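Local coordinates for protein aldehyde dehydrogenase (Burkholderia vietnamiensis, PDB 5KF0) that probably oxidises aldehydes to carboxylic acids with a nicotinamide coenzyme, binds NADPH and assembles as a tetramer, at residues Tyr16-Glu21 against Asp52-Ala57; Arg85-Glu90 against Ala198-Glu203; Gly346-Ala351 against Glu370-Glu375; Val419-Asp422 against His426-Arg429. All coordinates share one frame; numbering follows the deposited sequence. Where two conformers were deposited one is given.

Contact 1: residues Tyr16-Glu21 against Asp52-Ala57; sequences YYLANE and DAAIGA
Leu18 and Ala19, at the turn of a beta hairpin with a two-residue loop, lean on helix 48-60 through apolar side chains, with no hydrogen bond between the segments. The hairpin joins strands 13-18 and 21-23 through a type I' turn from Leu18 to Glu21, closed by a pair of backbone bonds, Leu18 N to Glu21 O at 2.9 Å and Glu21 N to Leu18 O at 3.2 Å. Following Leu18 outward, CB still stands well back from the helix, and CG, anti to the backbone N (chi1 172°), carries the branch across the gap. Of the two methyls, CD1 does the closest touching: it lies against the helix backbone, with Leu18 CD1 3.5 Å from Ala54 CA, and rests on the Ala54 methyl, CD1 to CB at 3.6 Å. Ala53 CB is a looser neighbour, 4.3 Å from Leu18 CD1 and 4.4 Å from Leu18 CD2, the methyl that stands further back. Leu18 and Ala54 both pack on Ser212, and Leu18 on Val23 as well. Through backbone bonds from Tyr17 to Val213 and from Asn20 to Phe211, the hairpin is joined to strand 211-213, an edge strand of the sheet of the Rossmann-like coenzyme-binding domain. One helical turn beyond Ala53, the contact ends methyl to methyl, with Ala19 CB 3.7 Å from Ala57 CB.

Contact 2: residues Arg85-Glu90 against Ala198-Glu203; sequences RERFDE and AEVLAE
One guanidinium, that of Arg87, is shared between two carboxylates: Glu199 across the contact and Glu90 three residues on in its own segment. Its NH2 serves both acids, reaching Glu199 OE2 at 3.1 Å and Glu90 OE2 at 2.8 Å, the latter nearly straight. NE completes a side-on grip on Glu90, with Arg87 NE 2.9 Å from Glu90 OE1, while the bond from Arg87 NH1 to Glu199 OE1 is bent and weak at 3.0 Å. Both carboxyl carbons lie in the guanidinium plane at its edge. The Glu199 carboxylate is nevertheless turned 60° from that plane, and Arg87 NH2 approaches OE2 from above the carboxylate. Arg87 sits in the break between two helices, just after 70-86 and at the N-cap position of 88-99, and the salt-bridge network ties this junction to helix 192-202, which packs beside strand 211-213 of the Rossmann-like coenzyme-binding domain. A bend at chi3 (69°) turns the end of the arginine, and four bonds, one of them weak, to two acids should restrict its rotation. Val200 CG2 comes up obliquely to Arg87 NH1, at 3.8 Å. Glu203 lies nearby without bonding to Arg87; its carboxylate is taken by His79 and Arg83.

Contact 3: residues Gly346-Ala351 against Glu370-Glu375; sequences GWMDAA and EATLLE
Met348 stretches out from its helix with CG anti to the backbone N (chi1 -175°), continues straight through its second torsion, and then bends at the sulfur, where chi3 is 63°. The straight part carries the chain across to Thr372 and Leu374 of the facing strand. Thr372 answers with its methyl branch: CG2 meets the sulfur, Met348 SD to Thr372 CG2 at 3.8 Å, while the hydroxyl branch is kept for polar partners. Nearer the helix, Met348 CG lies 4.1 Å from Leu374 CD2. The thioether chain crosses both strand side chains at about a right angle; Leu374 takes its CG and Thr372 its SD. This is a helix laid on a sheet: helix 338-353 covers strand 368-375, which pairs with 357-360 and 392-398 in the large mixed sheet characteristic of the catalytic domain of aldehyde dehydrogenases. Thr372 and Leu374, two residues apart on the strand, face the helix, whereas Leu373 between them turns to the other side. Ile358 packs on both Met348 and Leu374, Val392 on both Thr372 and Leu374, and Leu383 lies against Ala351 and Leu374; all three add to the apolar layer between helix and sheet. The buried Thr372 hydroxyl is satisfied twice: it pairs with the backbone N of Gly362, and its OG1 donates to Glu370 O at 2.7 Å. That donor stands above the carbonyl plane, 53° out of it, and the bond links Thr372 to the carbonyl two residues earlier.

Contact 4: residues Val419-Asp422 against His426-Arg429; sequences VFTD and HAQR
Thr421 fills the inner, buried side of this contact, its two branches parted between two helix residues. Its methyl CG2 points at the start of Ala427, itself buried, and lies 4.2 Å from Ala427 N and 4.3 Å from Ala427 CB. Its hydroxyl takes the other direction, set anti to the backbone N (chi1 -174°), and comes to 3.9 Å between Thr421 OG1 and His426 CB, at the edge of the imidazole and near its plane. The two side chains cross at about a right angle. Strand 416-420, helix 424-433 and strand 438-441 form a beta-alpha-beta unit, and the contact packs the residue just after the first strand on the first turn of the helix across a very short connection. Within that connection Thr421 OG1 also bonds the backbone N of Ser423, an ST turn in the link between strand and helix. No hydrogen bond crosses between the two segments; Asp267 instead links them from outside, its OD1 bonding both Thr421 OG1 and His426 ND1, while the far part of the imidazole turns off the strand and stacks on Phe401. On the outer side His426 and Asp422 are partly exposed, and Asp422 points its side chain away from the helix. That side is met by a neighbouring subunit: the Asp422 carboxylate bonds Ser423 and Thr425 of the neighbouring subunit, whose Leu424 packs on Asp422 and on Ala427.

Overall arrangement
Taken from the N terminus, the four contacts follow one another in series, and none nests in or crosses another. Contact 1 closes a 30-residue loop holding most of the N-terminal sheet; contact 2 then spans 107 residues. These two touch through the Tyr17 side chain, on Ala198, Glu199 and Ala202, and through Asn20 O on Ala202, so hairpin, helix 192-202 and the break between helices 70-86 and 88-99 form one continuous region. Contacts 3 and 4 close short loops of 18 and three residues on the same large mixed sheet of the catalytic domain, their centres about 29 Å apart. Both lie across the chain's centre from contact 1, and contact 4 alone reaches neighbouring subunits.

Contact 1: residues Tyr16-Glu21 against Asp52-Ala57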
loop_
_atom_site.group_PDB
_atom_site.type_symbol
_atom_site.label_atom_id
_atom_site.label_comp_id
_atom_site.label_asym_id
_atom_site.label_seq_id
_atom_site.Cartn_x
_atom_site.Cartn_y
_atom_site.Cartn_z
ATOM N N TYR A 16 24.776 -18.483 -28.993
ATOM C CA TYR A 16 23.519 -18.077 -28.374
ATOM C C TYR A 16 23.238 -19.000 -27.198
ATOM O O TYR A 16 23.931 -19.991 -26.980
ATOM C CB TYR A 16 22.337 -18.030 -29.365
ATOM C CG TYR A 16 21.949 -19.271 -30.140
ATOM C CD1 TYR A 16 21.519 -20.433 -29.495
ATOM C CD2 TYR A 16 21.937 -19.256 -31.531
ATOM C CE1 TYR A 16 21.131 -21.556 -30.222
ATOM C CE2 TYR A 16 21.552 -20.368 -32.255
ATOM C CZ TYR A 16 21.156 -21.513 -31.602
ATOM O OH TYR A 16 20.770 -22.626 -32.319
ATOM N N TYR A 17 22.232 -18.641 -26.405
ATOM C CA TYR A 17 21.925 -19.382 -25.187
ATOM C C TYR A 17 20.538 -19.982 -25.306
ATOM O O TYR A 17 19.544 -19.254 -25.419
ATOM C CB TYR A 17 22.065 -18.492 -23.951
ATOM C CG TYR A 17 23.533 -18.327 -23.623
ATOM C CD1 TYR A 17 24.155 -19.155 -22.693
ATOM C CD2 TYR A 17 24.316 -17.404 -24.309
ATOM C CE1 TYR A 17 25.515 -19.039 -22.423
ATOM C CE2 TYR A 17 25.680 -17.283 -24.047
ATOM C CZ TYR A 17 26.265 -18.104 -23.102
ATOM O OH TYR A 17 27.620 -17.996 -22.830
ATOM N N LEU A 18 20.486 -21.310 -25.307
ATOM C CA LEU A 18 19.254 -22.069 -25.466
ATOM C C LEU A 18 19.061 -22.877 -24.193
ATOM O O LEU A 18 19.885 -23.747 -23.877
ATOM C CB LEU A 18 19.329 -22.974 -26.701
ATOM C CG LEU A 18 18.192 -23.972 -26.913
ATOM C CD1 LEU A 18 16.901 -23.238 -27.102
ATOM C CD2 LEU A 18 18.487 -24.875 -28.118
ATOM N N ALA A 19 17.973 -22.597 -23.475
ATOM C CA ALA A 19 17.671 -23.263 -22.204
ATOM C C ALA A 19 18.892 -23.268 -21.287
ATOM O O ALA A 19 19.355 -24.311 -20.810
ATOM C CB ALA A 19 17.139 -24.676 -22.437
ATOM N N ASN A 20 19.432 -22.075 -21.073
ATOM C CA ASN A 20 20.480 -21.723 -20.128
ATOM C C ASN A 20 21.883 -22.071 -20.605
ATOM O O ASN A 20 22.820 -21.781 -19.866
ATOM C CB ASN A 20 20.325 -22.380 -18.742
ATOM C CG ASN A 20 18.959 -22.159 -18.105
ATOM O OD1 ASN A 20 17.918 -22.137 -18.775
ATOM N ND2 ASN A 20 18.959 -22.030 -16.779
ATOM N N GLU A 21 22.070 -22.704 -21.770
ATOM C CA GLU A 21 23.380 -23.225 -22.138
ATOM C C GLU A 21 23.846 -22.685 -23.487
ATOM O O GLU A 21 23.046 -22.438 -24.393
ATOM C CB GLU A 21 23.364 -24.773 -22.147
ATOM C CG GLU A 21 23.032 -25.333 -20.752
ATOM C CD GLU A 21 23.129 -26.855 -20.647
ATOM O OE1 GLU A 21 22.097 -27.511 -20.387
ATOM O OE2 GLU A 21 24.233 -27.390 -20.818
ATOM N N ASP A 52 11.677 -22.260 -31.487
ATOM C CA ASP A 52 10.659 -23.201 -31.030
ATOM C C ASP A 52 11.166 -24.064 -29.878
ATOM O O ASP A 52 10.440 -24.292 -28.903
ATOM C CB ASP A 52 10.197 -24.084 -32.185
ATOM C CG ASP A 52 9.261 -25.169 -31.720
ATOM O OD1 ASP A 52 8.112 -24.837 -31.385
ATOM O OD2 ASP A 52 9.679 -26.345 -31.660
ATOM N N ALA A 53 12.408 -24.554 -29.967
ATOM C CA ALA A 53 12.961 -25.354 -28.875
ATOM C C ALA A 53 13.071 -24.535 -27.595
ATOM O O ALA A 53 12.837 -25.051 -26.496
ATOM C CB ALA A 53 14.331 -25.921 -29.266
ATOM N N ALA A 54 13.436 -23.255 -27.721
ATOM C CA ALA A 54 13.536 -22.387 -26.554
ATOM C C ALA A 54 12.180 -22.200 -25.892
ATOM O O ALA A 54 12.084 -22.176 -24.656
ATOM C CB ALA A 54 14.116 -21.034 -26.963
ATOM N N ILE A 55 11.126 -22.033 -26.699
ATOM C CA ILE A 55 9.786 -21.856 -26.138
ATOM C C ILE A 55 9.340 -23.124 -25.420
ATOM O O ILE A 55 8.761 -23.067 -24.327
ATOM C CB ILE A 55 8.786 -21.452 -27.239
ATOM C CG1 ILE A 55 9.206 -20.124 -27.881
ATOM C CG2 ILE A 55 7.356 -21.347 -26.666
ATOM C CD1 ILE A 55 8.430 -19.802 -29.146
ATOM N N GLY A 56 9.597 -24.288 -26.018
ATOM C CA GLY A 56 9.222 -25.532 -25.361
ATOM C C GLY A 56 9.957 -25.725 -24.049
ATOM O O GLY A 56 9.381 -26.191 -23.060
ATOM N N ALA A 57 11.236 -25.349 -24.016
ATOM C CA ALA A 57 11.998 -25.441 -22.777
ATOM C C ALA A 57 11.468 -24.464 -21.735
ATOM O O ALA A 57 11.444 -24.778 -20.538
ATOM C CB ALA A 57 13.481 -25.187 -23.052
#

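Contact 2: residues Arg85-Glu90 against Ala198-Glu203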
loop_
_atom_site.group_PDB
_atom_site.type_symbol
_atom_site.label_atom_id
_atom_site.label_comp_id
_atom_site.label_asym_id
_atom_site.label_seq_id
_atom_site.Cartn_x
_atom_site.Cartn_y
_atom_site.Cartn_z
ATOM N N ARG A 85 29.641 -5.925 -12.145
ATOM C CA ARG A 85 30.678 -5.066 -11.579
ATOM C C ARG A 85 32.068 -5.582 -11.922
ATOM O O ARG A 85 32.963 -4.801 -12.275
ATOM C CB ARG A 85 30.512 -4.970 -10.065
ATOM C CG ARG A 85 29.312 -4.158 -9.635
ATOM C CD ARG A 85 29.091 -4.259 -8.140
ATOM N NE ARG A 85 28.092 -3.288 -7.713
ATOM C CZ ARG A 85 27.406 -3.374 -6.584
ATOM N NH1 ARG A 85 27.612 -4.396 -5.766
ATOM N NH2 ARG A 85 26.514 -2.443 -6.279
ATOM N N GLU A 86 32.270 -6.900 -11.826
ATOM C CA GLU A 86 33.568 -7.477 -12.175
ATOM C C GLU A 86 33.911 -7.241 -13.640
ATOM O O GLU A 86 35.081 -7.025 -13.983
ATOM C CB GLU A 86 33.583 -8.976 -11.875
ATOM C CG GLU A 86 33.668 -9.318 -10.397
ATOM C CD GLU A 86 33.648 -10.814 -10.140
ATOM O OE1 GLU A 86 33.652 -11.595 -11.119
ATOM O OE2 GLU A 86 33.628 -11.207 -8.954
ATOM N N ARG A 87 32.910 -7.280 -14.517
ATOM C CA ARG A 87 33.111 -7.212 -15.958
ATOM C C ARG A 87 32.720 -5.851 -16.524
ATOM O O ARG A 87 32.376 -5.734 -17.703
ATOM C CB ARG A 87 32.332 -8.339 -16.638
ATOM C CG ARG A 87 32.791 -9.720 -16.155
ATOM C CD ARG A 87 31.953 -10.860 -16.725
ATOM N NE ARG A 87 32.161 -11.027 -18.157
ATOM C CZ ARG A 87 31.739 -12.078 -18.851
ATOM N NH1 ARG A 87 31.094 -13.062 -18.243
ATOM N NH2 ARG A 87 31.981 -12.154 -20.155
ATOM N N PHE A 88 32.808 -4.813 -15.684
ATOM C CA PHE A 88 32.294 -3.488 -16.026
ATOM C C PHE A 88 32.928 -2.953 -17.306
ATOM O O PHE A 88 32.223 -2.516 -18.227
ATOM C CB PHE A 88 32.546 -2.540 -14.852
ATOM C CG PHE A 88 31.928 -1.182 -15.014
ATOM C CD1 PHE A 88 30.689 -0.903 -14.461
ATOM C CD2 PHE A 88 32.595 -0.180 -15.703
ATOM C CE1 PHE A 88 30.117 0.353 -14.606
ATOM C CE2 PHE A 88 32.032 1.080 -15.843
ATOM C CZ PHE A 88 30.796 1.343 -15.305
ATOM N N ASP A 89 34.262 -2.973 -17.380
ATOM C CA ASP A 89 34.943 -2.424 -18.553
ATOM C C ASP A 89 34.686 -3.257 -19.800
ATOM O O ASP A 89 34.609 -2.706 -20.905
ATOM C CB ASP A 89 36.442 -2.315 -18.285
ATOM C CG ASP A 89 36.765 -1.348 -17.158
ATOM O OD1 ASP A 89 36.069 -0.334 -17.025
ATOM O OD2 ASP A 89 37.730 -1.601 -16.405
ATOM N N GLU A 90 34.548 -4.575 -19.647
ATOM C CA GLU A 90 34.224 -5.423 -20.786
ATOM C C GLU A 90 32.851 -5.075 -21.346
ATOM O O GLU A 90 32.680 -4.926 -22.566
ATOM C CB GLU A 90 34.288 -6.892 -20.369
ATOM C CG GLU A 90 33.795 -7.865 -21.417
ATOM C CD GLU A 90 33.693 -9.281 -20.877
ATOM O OE1 GLU A 90 34.059 -9.507 -19.700
ATOM O OE2 GLU A 90 33.243 -10.169 -21.628
ATOM N N ALA A 198 23.573 -13.222 -20.737
ATOM C CA ALA A 198 23.225 -14.643 -20.772
ATOM C C ALA A 198 24.340 -15.516 -20.212
ATOM O O ALA A 198 24.074 -16.485 -19.487
ATOM C CB ALA A 198 22.889 -15.063 -22.206
ATOM N N GLU A 199 25.597 -15.204 -20.550
ATOM C CA GLU A 199 26.720 -15.988 -20.036
ATOM C C GLU A 199 26.775 -15.932 -18.512
ATOM O O GLU A 199 27.037 -16.944 -17.851
ATOM C CB GLU A 199 28.022 -15.464 -20.637
ATOM C CG GLU A 199 29.264 -16.214 -20.201
ATOM C CD GLU A 199 30.531 -15.417 -20.488
ATOM O OE1 GLU A 199 31.519 -15.585 -19.750
ATOM O OE2 GLU A 199 30.523 -14.605 -21.438
ATOM N N VAL A 200 26.524 -14.749 -17.947
ATOM C CA VAL A 200 26.500 -14.590 -16.495
ATOM C C VAL A 200 25.357 -15.399 -15.884
ATOM O O VAL A 200 25.543 -16.108 -14.885
ATOM C CB VAL A 200 26.413 -13.097 -16.133
ATOM C CG1 VAL A 200 26.106 -12.910 -14.649
ATOM C CG2 VAL A 200 27.733 -12.414 -16.491
ATOM N N LEU A 201 24.157 -15.310 -16.472
ATOM C CA LEU A 201 23.030 -16.106 -15.983
ATOM C C LEU A 201 23.299 -17.599 -16.089
ATOM O O LEU A 201 22.817 -18.376 -15.254
ATOM C CB LEU A 201 21.757 -15.756 -16.757
ATOM C CG LEU A 201 21.066 -14.464 -16.356
ATOM C CD1 LEU A 201 19.982 -14.136 -17.373
ATOM C CD2 LEU A 201 20.479 -14.633 -14.959
ATOM N N ALA A 202 24.062 -18.021 -17.101
ATOM C CA ALA A 202 24.365 -19.435 -17.277
ATOM C C ALA A 202 25.230 -19.990 -16.156
ATOM O O ALA A 202 25.284 -21.215 -15.980
ATOM C CB ALA A 202 25.049 -19.654 -18.625
ATOM N N GLU A 203 25.895 -19.121 -15.392
ATOM C CA GLU A 203 26.678 -19.531 -14.234
ATOM C C GLU A 203 25.819 -19.869 -13.024
ATOM O O GLU A 203 26.347 -20.439 -12.061
ATOM C CB GLU A 203 27.663 -18.420 -13.848
ATOM C CG GLU A 203 28.622 -18.019 -14.973
ATOM C CD GLU A 203 29.442 -16.778 -14.645
ATOM O OE1 GLU A 203 29.169 -16.114 -13.622
ATOM O OE2 GLU A 203 30.368 -16.461 -15.422
#

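Contact 3: residues Gly346-Ala351 against Glu370-Glu375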
loop_
_atom_site.group_PDB
_atom_site.type_symbol
_atom_site.label_atom_id
_atom_site.label_comp_id
_atom_site.label_asym_id
_atom_site.label_seq_id
_atom_site.Cartn_x
_atom_site.Cartn_y
_atom_site.Cartn_z
ATOM N N GLY A 346 17.373 14.093 -44.601
ATOM C CA GLY A 346 16.324 14.419 -45.557
ATOM C C GLY A 346 15.200 15.229 -44.935
ATOM O O GLY A 346 14.699 16.183 -45.544
ATOM N N TRP A 347 14.788 14.858 -43.717
ATOM C CA TRP A 347 13.806 15.658 -42.985
ATOM C C TRP A 347 14.345 17.053 -42.698
ATOM O O TRP A 347 13.601 18.039 -42.749
ATOM C CB TRP A 347 13.429 14.980 -41.664
ATOM C CG TRP A 347 12.783 13.633 -41.782
ATOM C CD1 TRP A 347 12.410 12.989 -42.930
ATOM C CD2 TRP A 347 12.440 12.764 -40.703
ATOM N NE1 TRP A 347 11.853 11.768 -42.625
ATOM C CE2 TRP A 347 11.865 11.604 -41.264
ATOM C CE3 TRP A 347 12.567 12.851 -39.312
ATOM C CZ2 TRP A 347 11.409 10.541 -40.477
ATOM C CZ3 TRP A 347 12.116 11.797 -38.535
ATOM C CH2 TRP A 347 11.551 10.654 -39.122
ATOM N N MET A 348 15.632 17.148 -42.354
ATOM C CA MET A 348 16.228 18.449 -42.089
ATOM C C MET A 348 16.206 19.313 -43.341
ATOM O O MET A 348 15.823 20.484 -43.287
ATOM C CB MET A 348 17.658 18.283 -41.579
ATOM C CG MET A 348 18.318 19.588 -41.163
ATOM S SD MET A 348 19.967 19.319 -40.488
ATOM C CE MET A 348 20.804 18.638 -41.916
ATOM N N ASP A 349 16.614 18.740 -44.481
ATOM C CA ASP A 349 16.579 19.476 -45.744
ATOM C C ASP A 349 15.171 19.966 -46.054
ATOM O O ASP A 349 14.991 21.098 -46.516
ATOM C CB ASP A 349 17.083 18.599 -46.892
ATOM C CG ASP A 349 18.561 18.260 -46.779
ATOM O OD1 ASP A 349 19.274 18.915 -45.992
ATOM O OD2 ASP A 349 19.011 17.336 -47.494
ATOM N N ALA A 350 14.161 19.120 -45.815
ATOM C CA ALA A 350 12.786 19.512 -46.114
ATOM C C ALA A 350 12.332 20.657 -45.221
ATOM O O ALA A 350 11.645 21.575 -45.683
ATOM C CB ALA A 350 11.847 18.316 -45.966
ATOM N N ALA A 351 12.702 20.620 -43.939
ATOM C CA ALA A 351 12.328 21.708 -43.041
ATOM C C ALA A 351 12.959 23.021 -43.485
ATOM O O ALA A 351 12.294 24.065 -43.497
ATOM C CB ALA A 351 12.725 21.365 -41.604
ATOM N N GLU A 370 26.585 16.031 -37.097
ATOM C CA GLU A 370 26.967 16.842 -35.955
ATOM C C GLU A 370 25.734 17.309 -35.175
ATOM O O GLU A 370 24.592 17.269 -35.634
ATOM C CB GLU A 370 27.845 18.021 -36.384
ATOM C CG GLU A 370 27.166 19.111 -37.167
ATOM C CD GLU A 370 28.147 20.204 -37.580
ATOM O OE1 GLU A 370 29.220 20.331 -36.943
ATOM O OE2 GLU A 370 27.849 20.931 -38.546
ATOM N N ALA A 371 25.992 17.690 -33.924
ATOM C CA ALA A 371 24.925 18.250 -33.108
ATOM C C ALA A 371 24.372 19.483 -33.813
ATOM O O ALA A 371 25.126 20.394 -34.173
ATOM C CB ALA A 371 25.443 18.609 -31.713
ATOM N N THR A 372 23.058 19.504 -34.022
ATOM C CA THR A 372 22.417 20.462 -34.912
ATOM C C THR A 372 21.184 21.057 -34.246
ATOM O O THR A 372 20.417 20.343 -33.592
ATOM C CB THR A 372 22.052 19.764 -36.237
ATOM O OG1 THR A 372 23.256 19.302 -36.875
ATOM C CG2 THR A 372 21.328 20.698 -37.193
ATOM N N LEU A 373 21.007 22.372 -34.406
ATOM C CA LEU A 373 19.886 23.117 -33.843
ATOM C C LEU A 373 19.242 23.938 -34.952
ATOM O O LEU A 373 19.947 24.592 -35.728
ATOM C CB LEU A 373 20.365 24.038 -32.704
ATOM C CG LEU A 373 19.313 24.787 -31.881
ATOM C CD1 LEU A 373 18.459 23.812 -31.067
ATOM C CD2 LEU A 373 19.997 25.770 -30.958
ATOM N N LEU A 374 17.912 23.895 -35.039
ATOM C CA LEU A 374 17.174 24.678 -36.025
ATOM C C LEU A 374 16.104 25.517 -35.346
ATOM O O LEU A 374 15.600 25.153 -34.281
ATOM C CB LEU A 374 16.476 23.796 -37.077
ATOM C CG LEU A 374 17.318 23.032 -38.098
ATOM C CD1 LEU A 374 17.819 21.718 -37.505
ATOM C CD2 LEU A 374 16.494 22.787 -39.351
ATOM N N GLU A 375 15.760 26.637 -35.985
ATOM C CA GLU A 375 14.551 27.350 -35.596
ATOM C C GLU A 375 13.651 27.527 -36.818
ATOM O O GLU A 375 13.980 27.127 -37.938
ATOM C CB GLU A 375 14.886 28.683 -34.911
ATOM C CG GLU A 375 15.713 29.660 -35.734
ATOM C CD GLU A 375 16.091 30.914 -34.946
ATOM O OE1 GLU A 375 15.676 31.049 -33.774
ATOM O OE2 GLU A 375 16.800 31.772 -35.504
#

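Contact 4: residues Val419-Asp422 against His426-Arg429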
loop_
_atom_site.group_PDB
_atom_site.type_symbol
_atom_site.label_atom_id
_atom_site.label_comp_id
_atom_site.label_asym_id
_atom_site.label_seq_id
_atom_site.Cartn_x
_atom_site.Cartn_y
_atom_site.Cartn_z
ATOM N N VAL A 419 9.750 20.381 -17.957
ATOM C CA VAL A 419 9.386 21.783 -17.737
ATOM C C VAL A 419 10.370 22.386 -16.745
ATOM O O VAL A 419 10.380 22.005 -15.569
ATOM C CB VAL A 419 7.953 21.965 -17.209
ATOM C CG1 VAL A 419 7.622 23.464 -17.164
ATOM C CG2 VAL A 419 6.938 21.206 -18.065
ATOM N N PHE A 420 11.173 23.342 -17.205
ATOM C CA PHE A 420 12.028 24.127 -16.317
ATOM C C PHE A 420 11.193 25.294 -15.802
ATOM O O PHE A 420 10.946 26.263 -16.523
ATOM C CB PHE A 420 13.279 24.609 -17.046
ATOM C CG PHE A 420 14.213 23.498 -17.456
ATOM C CD1 PHE A 420 15.207 23.048 -16.591
ATOM C CD2 PHE A 420 14.109 22.918 -18.716
ATOM C CE1 PHE A 420 16.083 22.030 -16.969
ATOM C CE2 PHE A 420 14.982 21.898 -19.103
ATOM C CZ PHE A 420 15.958 21.452 -18.227
ATOM N N THR A 421 10.747 25.195 -14.550
ATOM C CA THR A 421 9.930 26.224 -13.912
ATOM C C THR A 421 10.146 26.128 -12.408
ATOM O O THR A 421 10.456 25.052 -11.885
ATOM C CB THR A 421 8.426 26.064 -14.230
ATOM O OG1 THR A 421 7.701 27.180 -13.695
ATOM C CG2 THR A 421 7.855 24.764 -13.619
ATOM N N ASP A 422 9.999 27.260 -11.720
ATOM C CA ASP A 422 9.898 27.264 -10.267
ATOM C C ASP A 422 8.476 27.543 -9.802
ATOM O O ASP A 422 8.242 27.651 -8.596
ATOM C CB ASP A 422 10.863 28.286 -9.650
ATOM C CG ASP A 422 11.029 28.103 -8.126
ATOM O OD1 ASP A 422 11.299 26.969 -7.698
ATOM O OD2 ASP A 422 10.882 29.082 -7.383
ATOM N N HIS A 426 2.438 26.509 -12.398
ATOM C CA HIS A 426 2.738 25.954 -13.714
ATOM C C HIS A 426 3.097 24.475 -13.644
ATOM O O HIS A 426 2.746 23.710 -14.550
ATOM C CB HIS A 426 3.851 26.756 -14.380
ATOM C CG HIS A 426 3.379 28.064 -14.932
ATOM N ND1 HIS A 426 4.225 28.978 -15.521
ATOM C CD2 HIS A 426 2.139 28.606 -14.990
ATOM C CE1 HIS A 426 3.529 30.031 -15.912
ATOM N NE2 HIS A 426 2.260 29.833 -15.598
ATOM N N ALA A 427 3.822 24.048 -12.605
ATOM C CA ALA A 427 4.144 22.626 -12.496
ATOM C C ALA A 427 2.877 21.791 -12.358
ATOM O O ALA A 427 2.739 20.745 -13.005
ATOM C CB ALA A 427 5.095 22.383 -11.320
ATOM N N GLN A 428 1.928 22.256 -11.544
ATOM C CA GLN A 428 0.647 21.563 -11.373
ATOM C C GLN A 428 -0.142 21.531 -12.675
ATOM O O GLN A 428 -0.752 20.514 -13.036
ATOM C CB GLN A 428 -0.193 22.267 -10.304
ATOM C CG GLN A 428 0.402 22.319 -8.910
ATOM C CD GLN A 428 -0.152 23.479 -8.087
ATOM O OE1 GLN A 428 -0.825 24.376 -8.610
ATOM N NE2 GLN A 428 0.127 23.462 -6.796
ATOM N N ARG A 429 -0.160 22.663 -13.387
ATOM C CA ARG A 429 -0.871 22.720 -14.657
ATOM C C ARG A 429 -0.261 21.744 -15.660
ATOM O O ARG A 429 -0.985 21.064 -16.398
ATOM C CB ARG A 429 -0.848 24.153 -15.196
ATOM C CG ARG A 429 -1.597 24.351 -16.497
ATOM C CD ARG A 429 -3.102 24.198 -16.344
ATOM N NE ARG A 429 -3.794 24.833 -17.467
ATOM C CZ ARG A 429 -5.090 24.688 -17.745
ATOM N NH1 ARG A 429 -5.864 23.906 -16.994
ATOM N NH2 ARG A 429 -5.619 25.324 -18.784
#